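Local coordinates for Lmo1076 protein (Listeria monocytogenes serovar 1/2a, PDB 3FI7) that hydrolyses the peptidoglycan of the bacterial cell wall as Auto, a virulence-associated autolysin with an N-acetylglucosaminidase catalytic domain of family GH73, at residues A[12-15]-A[16-20]; A[29-32]-A[33-36]; A[123-126]-A[127-131]. All coordinates share one frame; numbering follows the deposited sequence.

Contact 1: residues A[12-15]-A[16-20]; sequences LEQN and RDDAM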
loop_
_atom_site.group_PDB
_atom_site.type_symbol
_atom_site.label_atom_id
_atom_site.label_comp_id
_atom_site.label_asym_id
_atom_site.label_seq_id
_atom_site.Cartn_x
_atom_site.Cartn_y
_atom_site.Cartn_z
ATOM N N LEU A 12 13.915 -36.747 10.224
ATOM C CA LEU A 12 13.227 -35.955 9.204
ATOM C C LEU A 12 11.746 -36.292 9.168
ATOM O O LEU A 12 10.907 -35.409 8.964
ATOM C CB LEU A 12 13.844 -36.154 7.820
ATOM C CG LEU A 12 15.194 -35.456 7.641
ATOM C CD1 LEU A 12 15.840 -35.852 6.311
ATOM C CD2 LEU A 12 15.043 -33.932 7.758
ATOM N N GLU A 13 11.432 -37.568 9.378
ATOM C CA GLU A 13 10.050 -38.022 9.348
ATOM C C GLU A 13 9.235 -37.286 10.415
ATOM O O GLU A 13 8.131 -36.805 10.153
ATOM C CB GLU A 13 9.966 -39.538 9.543
ATOM C CG GLU A 13 10.293 -40.362 8.291
ATOM C CD GLU A 13 11.792 -40.619 8.087
ATOM O OE1 GLU A 13 12.633 -39.985 8.765
ATOM O OE2 GLU A 13 12.131 -41.468 7.234
ATOM N N GLN A 14 9.801 -37.176 11.612
ATOM C CA GLN A 14 9.129 -36.494 12.706
ATOM C C GLN A 14 8.981 -34.997 12.429
ATOM O O GLN A 14 7.928 -34.417 12.693
ATOM C CB GLN A 14 9.882 -36.714 14.022
ATOM C CG GLN A 14 9.123 -36.222 15.245
ATOM C CD GLN A 14 9.936 -36.333 16.524
ATOM O OE1 GLN A 14 10.990 -36.975 16.555
ATOM N NE2 GLN A 14 9.449 -35.702 17.588
ATOM N N ASN A 15 10.037 -34.379 11.899
ATOM C CA ASN A 15 9.980 -32.970 11.520
ATOM C C ASN A 15 8.811 -32.687 10.573
ATOM O O ASN A 15 8.043 -31.743 10.785
ATOM C CB ASN A 15 11.293 -32.519 10.881
ATOM C CG ASN A 15 12.441 -32.459 11.877
ATOM O OD1 ASN A 15 12.269 -32.755 13.057
ATOM N ND2 ASN A 15 13.623 -32.076 11.398
ATOM N N ARG A 16 8.668 -33.523 9.548
ATOM C CA ARG A 16 7.623 -33.331 8.542
ATOM C C ARG A 16 6.251 -33.490 9.176
ATOM O O ARG A 16 5.332 -32.727 8.882
ATOM C CB ARG A 16 7.784 -34.328 7.396
ATOM C CG ARG A 16 9.102 -34.194 6.661
ATOM C CD ARG A 16 9.228 -35.216 5.525
ATOM N NE ARG A 16 10.554 -35.134 4.918
ATOM C CZ ARG A 16 11.334 -36.175 4.655
ATOM N NH1 ARG A 16 12.529 -35.970 4.115
ATOM N NH2 ARG A 16 10.915 -37.416 4.901
ATOM N N ASP A 17 6.123 -34.487 10.050
ATOM C CA ASP A 17 4.877 -34.721 10.759
ATOM C C ASP A 17 4.525 -33.545 11.667
ATOM O O ASP A 17 3.374 -33.120 11.717
ATOM C CB ASP A 17 4.940 -36.029 11.551
ATOM C CG ASP A 17 4.827 -37.254 10.654
ATOM O OD1 ASP A 17 4.495 -37.081 9.459
ATOM O OD2 ASP A 17 5.067 -38.383 11.139
ATOM N N ASP A 18 5.514 -33.011 12.379
ATOM C CA ASP A 18 5.266 -31.835 13.211
ATOM C C ASP A 18 4.880 -30.634 12.346
ATOM O O ASP A 18 3.933 -29.928 12.665
ATOM C CB ASP A 18 6.478 -31.513 14.091
ATOM C CG ASP A 18 6.729 -32.580 15.160
ATOM O OD1 ASP A 18 5.797 -33.354 15.472
ATOM O OD2 ASP A 18 7.854 -32.646 15.695
ATOM N N ALA A 19 5.603 -30.419 11.244
ATOM C CA ALA A 19 5.340 -29.274 10.380
ATOM C C ALA A 19 3.895 -29.301 9.910
ATOM O O ALA A 19 3.197 -28.287 9.982
ATOM C CB ALA A 19 6.287 -29.258 9.183
ATOM N N MET A 20 3.450 -30.466 9.447
ATOM C CA MET A 20 2.089 -30.619 8.928
ATOM C C MET A 20 1.050 -30.512 10.036
ATOM O O MET A 20 -0.038 -29.993 9.820
ATOM C CB MET A 20 1.926 -31.940 8.153
ATOM C CG MET A 20 2.793 -32.034 6.874
ATOM S SD MET A 20 2.632 -30.587 5.765
ATOM C CE MET A 20 0.908 -30.730 5.298
#
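Leu-12 and Arg-16 meet one turn apart on helix 12-22, where the beta carbon of the leucine lies over one face of the guanidinium group. Leu-12 CB stands 3.9 Å from Arg-16 NH1, displaced toward the rim of the flat group, and Leu-12 CD1 reaches the same nitrogen at 4.0 Å. Arginine suits this place because its length and its methylenes let it lie back along the preceding turn. With CG anti to the carbonyl carbon (chi1 -61°), the extended chain passes the leucine carbonyl, Arg-16 CG coming to 3.2 Å from Leu-12 O, and carries the charged end back beside the Leu-12 side chain.

The tight part of the contact is the backbone. Arg-16 N, Asp-17 N, Asp-18 N and Ala-19 N donate in turn to the carbonyl oxygens of Leu-12, Glu-13, Gln-14 and Asn-15; the bond from Asp-18 N to Gln-14 O measures 2.8 Å and is close to straight, at 164°.

The outward-facing side chains are far looser, with Glu-13, Gln-14 and Asp-17 on the solvent side. Gln-14 CG only brushes Asp-18 OD2, at 3.8 Å, and Asp-17 CG sits beside Glu-13 O. Glu-13 OE2 and Arg-16 NH2 remain 4.8 Å apart, so any attraction is diffuse; in the first turn, the negative charge of Glu-13 would be expected to suit the helix dipole. Ser-11, just before the helix, accepts through OG from Gln-14 N. The arrangement is that of a short, isolated alpha-helix held by i to i+4 backbone bonds, exposed within the single chain but with one flank against a neighbouring molecule in the crystal.

Contact 2: residues A[29-32]-A[33-36]; sequences FQQT and FINS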
loop_
_atom_site.group_PDB
_atom_site.type_symbol
_atom_site.label_atom_id
_atom_site.label_comp_id
_atom_site.label_asym_id
_atom_site.label_seq_id
_atom_site.Cartn_x
_atom_site.Cartn_y
_atom_site.Cartn_z
ATOM N N PHE A 29 -7.142 -12.179 7.106
ATOM C CA PHE A 29 -7.463 -11.302 5.980
ATOM C C PHE A 29 -6.347 -10.270 5.735
ATOM O O PHE A 29 -6.092 -9.892 4.593
ATOM C CB PHE A 29 -8.856 -10.642 6.129
ATOM C CG PHE A 29 -8.934 -9.578 7.207
ATOM C CD1 PHE A 29 -9.467 -9.878 8.460
ATOM C CD2 PHE A 29 -8.487 -8.280 6.961
ATOM C CE1 PHE A 29 -9.556 -8.908 9.455
ATOM C CE2 PHE A 29 -8.567 -7.295 7.949
ATOM C CZ PHE A 29 -9.100 -7.611 9.203
ATOM N N GLN A 30 -5.664 -9.847 6.800
ATOM C CA GLN A 30 -4.557 -8.889 6.672
ATOM C C GLN A 30 -3.405 -9.496 5.875
ATOM O O GLN A 30 -2.877 -8.881 4.939
ATOM C CB GLN A 30 -4.030 -8.437 8.047
ATOM C CG GLN A 30 -5.021 -7.678 8.936
ATOM C CD GLN A 30 -5.839 -8.580 9.854
ATOM O OE1 GLN A 30 -6.295 -9.650 9.456
ATOM N NE2 GLN A 30 -6.043 -8.135 11.087
ATOM N N GLN A 31 -3.015 -10.707 6.258
ATOM C CA GLN A 31 -1.891 -11.394 5.629
ATOM C C GLN A 31 -2.261 -11.772 4.196
ATOM O O GLN A 31 -1.441 -11.688 3.281
ATOM C CB GLN A 31 -1.506 -12.641 6.435
ATOM C CG GLN A 31 -0.282 -13.382 5.909
ATOM C CD GLN A 31 0.995 -12.566 6.044
ATOM O OE1 GLN A 31 1.364 -12.132 7.139
ATOM N NE2 GLN A 31 1.674 -12.353 4.927
ATOM N N THR A 32 -3.516 -12.162 4.007
ATOM C CA THR A 32 -4.002 -12.520 2.679
ATOM C C THR A 32 -3.959 -11.312 1.746
ATOM O O THR A 32 -3.614 -11.438 0.563
ATOM C CB THR A 32 -5.418 -13.090 2.751
ATOM O OG1 THR A 32 -5.366 -14.360 3.405
ATOM C CG2 THR A 32 -6.035 -13.247 1.351
ATOM N N PHE A 33 -4.282 -10.138 2.279
ATOM C CA PHE A 33 -4.187 -8.922 1.481
ATOM C C PHE A 33 -2.740 -8.660 1.054
ATOM O O PHE A 33 -2.466 -8.442 -0.124
ATOM C CB PHE A 33 -4.752 -7.705 2.222
ATOM C CG PHE A 33 -4.501 -6.412 1.509
ATOM C CD1 PHE A 33 -3.445 -5.598 1.880
ATOM C CD2 PHE A 33 -5.293 -6.033 0.430
ATOM C CE1 PHE A 33 -3.202 -4.404 1.211
ATOM C CE2 PHE A 33 -5.051 -4.844 -0.245
ATOM C CZ PHE A 33 -4.006 -4.029 0.148
ATOM N N ILE A 34 -1.816 -8.682 2.009
ATOM C CA ILE A 34 -0.399 -8.556 1.670
ATOM C C ILE A 34 0.019 -9.597 0.621
ATOM O O ILE A 34 0.615 -9.251 -0.392
ATOM C CB ILE A 34 0.486 -8.685 2.910
ATOM C CG1 ILE A 34 0.328 -7.449 3.802
ATOM C CG2 ILE A 34 1.944 -8.893 2.506
ATOM C CD1 ILE A 34 0.615 -7.718 5.279
ATOM N N ASN A 35 -0.320 -10.865 0.854
ATOM C CA ASN A 35 0.055 -11.932 -0.072
ATOM C C ASN A 35 -0.449 -11.653 -1.484
ATOM O O ASN A 35 0.197 -12.017 -2.452
ATOM C CB ASN A 35 -0.476 -13.290 0.402
ATOM C CG ASN A 35 0.106 -13.719 1.746
ATOM O OD1 ASN A 35 1.114 -13.180 2.209
ATOM N ND2 ASN A 35 -0.540 -14.690 2.380
ATOM N N SER A 36 -1.602 -10.997 -1.596
ATOM C CA SER A 36 -2.220 -10.769 -2.898
ATOM C C SER A 36 -1.583 -9.643 -3.715
ATOM O O SER A 36 -1.790 -9.579 -4.914
ATOM C CB SER A 36 -3.719 -10.486 -2.747
ATOM O OG SER A 36 -3.938 -9.149 -2.327
#
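Gln-31 and Asn-35 join their side-chain amides across one turn near the start of helix 29-47, part of the mainly helical catalytic domain, whose family belongs to the lysozyme clan. Gln-31 NE2 donates to Asn-35 OD1 at 2.9 Å with an angle of 164°. The acceptor lies in the amide plane of the glutamine, while the donor stands tilted from the carbonyl plane of the asparagine, the two amide planes being 37° apart. Glutamine is long enough to span the turn, and CG anti to the backbone N (chi1 -176°) followed by a bend at chi2 aims its amide at Asn-35, bringing it forward alongside the next turn; the shorter Asn-35 offers its oxygen from close to the backbone.

Among backbone bonds, Asn-35 N to Gln-31 O is short at 2.8 Å, so the same two residues are tied twice. Thr-28 OG1 accepts from Gln-31 N at the front of the helix, and the hydroxyl of Thr-32 bonds back to Thr-28 O.

Apolar packing belongs to the buried pair. Phe-33 turns its ring to Ala-59, Ala-60 and Ser-63, and Ile-34 its branched chain to Ile-56, all on helix 52-63: bulky hydrocarbon suits a helix-helix interface. At the far end, the small Ser-36 folds its hydroxyl back onto its own helix, and Ser-36 OG donates to Phe-33 O at 2.7 Å.

Contact 3: residues A[123-126]-A[127-131]; sequences NAKK and LRNGP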
loop_
_atom_site.group_PDB
_atom_site.type_symbol
_atom_site.label_atom_id
_atom_site.label_comp_id
_atom_site.label_asym_id
_atom_site.label_seq_id
_atom_site.Cartn_x
_atom_site.Cartn_y
_atom_site.Cartn_z
ATOM N N ASN A 123 0.330 4.532 -7.870
ATOM C CA ASN A 123 1.039 4.962 -6.668
ATOM C C ASN A 123 2.530 5.094 -6.956
ATOM O O ASN A 123 3.167 6.060 -6.535
ATOM C CB ASN A 123 0.774 4.002 -5.494
ATOM C CG ASN A 123 1.744 4.197 -4.326
ATOM O OD1 ASN A 123 2.735 3.475 -4.200
ATOM N ND2 ASN A 123 1.452 5.157 -3.462
ATOM N N ALA A 124 3.078 4.131 -7.691
ATOM C CA ALA A 124 4.498 4.162 -8.051
ATOM C C ALA A 124 4.815 5.362 -8.946
ATOM O O ALA A 124 5.829 6.031 -8.767
ATOM C CB ALA A 124 4.904 2.867 -8.740
ATOM N N LYS A 125 3.945 5.622 -9.917
ATOM C CA LYS A 125 4.121 6.761 -10.808
ATOM C C LYS A 125 4.057 8.065 -10.018
ATOM O O LYS A 125 4.866 8.967 -10.223
ATOM C CB LYS A 125 3.055 6.767 -11.901
ATOM C CG LYS A 125 3.291 5.781 -13.033
ATOM C CD LYS A 125 2.071 5.781 -13.937
ATOM C CE LYS A 125 2.315 5.079 -15.254
ATOM N NZ LYS A 125 1.077 5.126 -16.085
ATOM N N LYS A 126 3.090 8.148 -9.113
ATOM C CA LYS A 126 2.933 9.313 -8.260
ATOM C C LYS A 126 4.226 9.628 -7.497
ATOM O O LYS A 126 4.707 10.761 -7.535
ATOM C CB LYS A 126 1.765 9.096 -7.296
ATOM C CG LYS A 126 1.315 10.333 -6.537
ATOM C CD LYS A 126 0.006 10.053 -5.792
ATOM C CE LYS A 126 -0.523 11.295 -5.077
ATOM N NZ LYS A 126 -1.802 11.033 -4.350
ATOM N N LEU A 127 4.788 8.630 -6.820
ATOM C CA LEU A 127 6.019 8.827 -6.053
ATOM C C LEU A 127 7.223 9.148 -6.926
ATOM O O LEU A 127 8.005 10.046 -6.607
ATOM C CB LEU A 127 6.337 7.607 -5.177
ATOM C CG LEU A 127 5.338 7.358 -4.038
ATOM C CD1 LEU A 127 5.876 6.352 -3.027
ATOM C CD2 LEU A 127 4.989 8.654 -3.354
ATOM N N ARG A 128 7.383 8.399 -8.013
ATOM C CA ARG A 128 8.556 8.546 -8.863
ATOM C C ARG A 128 8.462 9.779 -9.763
ATOM O O ARG A 128 9.413 10.552 -9.851
ATOM C CB ARG A 128 8.796 7.280 -9.697
ATOM C CG ARG A 128 9.803 7.458 -10.846
ATOM C CD ARG A 128 11.177 7.905 -10.342
ATOM N NE ARG A 128 11.726 6.977 -9.355
ATOM C CZ ARG A 128 12.888 7.145 -8.729
ATOM N NH1 ARG A 128 13.638 8.213 -8.977
ATOM N NH2 ARG A 128 13.304 6.243 -7.853
ATOM N N ASN A 129 7.317 9.974 -10.417
ATOM C CA ASN A 129 7.160 11.108 -11.331
ATOM C C ASN A 129 6.733 12.397 -10.645
ATOM O O ASN A 129 6.928 13.481 -11.188
ATOM C CB ASN A 129 6.184 10.783 -12.463
ATOM C CG ASN A 129 6.622 9.590 -13.282
ATOM O OD1 ASN A 129 7.814 9.300 -13.390
ATOM N ND2 ASN A 129 5.657 8.882 -13.858
ATOM N N GLY A 130 6.141 12.274 -9.463
ATOM C CA GLY A 130 5.712 13.432 -8.700
ATOM C C GLY A 130 4.440 14.088 -9.201
ATOM O O GLY A 130 3.927 13.740 -10.263
ATOM N N PRO A 131 3.909 15.037 -8.422
ATOM C CA PRO A 131 2.782 15.865 -8.861
ATOM C C PRO A 131 3.251 16.796 -9.970
ATOM O O PRO A 131 4.455 16.966 -10.156
ATOM C CB PRO A 131 2.437 16.674 -7.603
ATOM C CG PRO A 131 3.714 16.677 -6.805
ATOM C CD PRO A 131 4.256 15.294 -7.014
#
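Gly-130 N meets Lys-126 O at 2.8 Å in a weak hydrogen bond, bent to 129°, that marks the glycine-terminated end of helix 116-129. Gly-130 adopts positive phi (76°), a conformation easy for a residue without a side chain, and Pro-131 follows with no N-H to continue the helical pattern. One residue earlier the pattern is still sound: Asn-129 N donates to Lys-125 O at 2.7 Å. Alongside that bond the two side chains run the same way, Asn-129 ND2 lying 3.9 Å from Lys-125 CB; polar and charged groups suit this exposed flank, and the extended lysine carries its amine well past the asparagine.

On the buried flank, Leu-127 rests its CG 3.6 Å from Asn-123 O and packs against Gln-58 and Tyr-138, as its hydrocarbon chain suits. Asn-123 is buried but polar, and Asn-123 ND2 is satisfied by Gln-58 OE1 of helix 52-63. Further out, the bends of Arg-128 at chi2 and chi3 bring its guanidinium to three loop residues, linking the end of the helix to them: it makes a cation-pi contact with Trp-142, its NE bonds to Tyr-48 O, and its NH1 forms a salt bridge with Glu-144 OE1.

The three contacts come in series, each within a single helix. Contact 1 (helix 12-22) is centred about 36 Å from the middle of the chain and about 27 Å, between centres, from contact 2 (helix 29-47). The linker between them carries an engineered junction lacking twelve natural residues, so that spacing is not the intact protein's. Contact 3 closes helix 116-129 across the chain's centre, about 24 Å from contact 2 and 47 Å from contact 1 between centres. Contacts 2 and 3 both pack on helix 52-63 in the compact helical body, consistent with the glucosaminidase catalytic domain. Contact 1 lies on an N-terminal helix against crystal neighbours; given Auto's autoinhibition, such a segment may be regulatory.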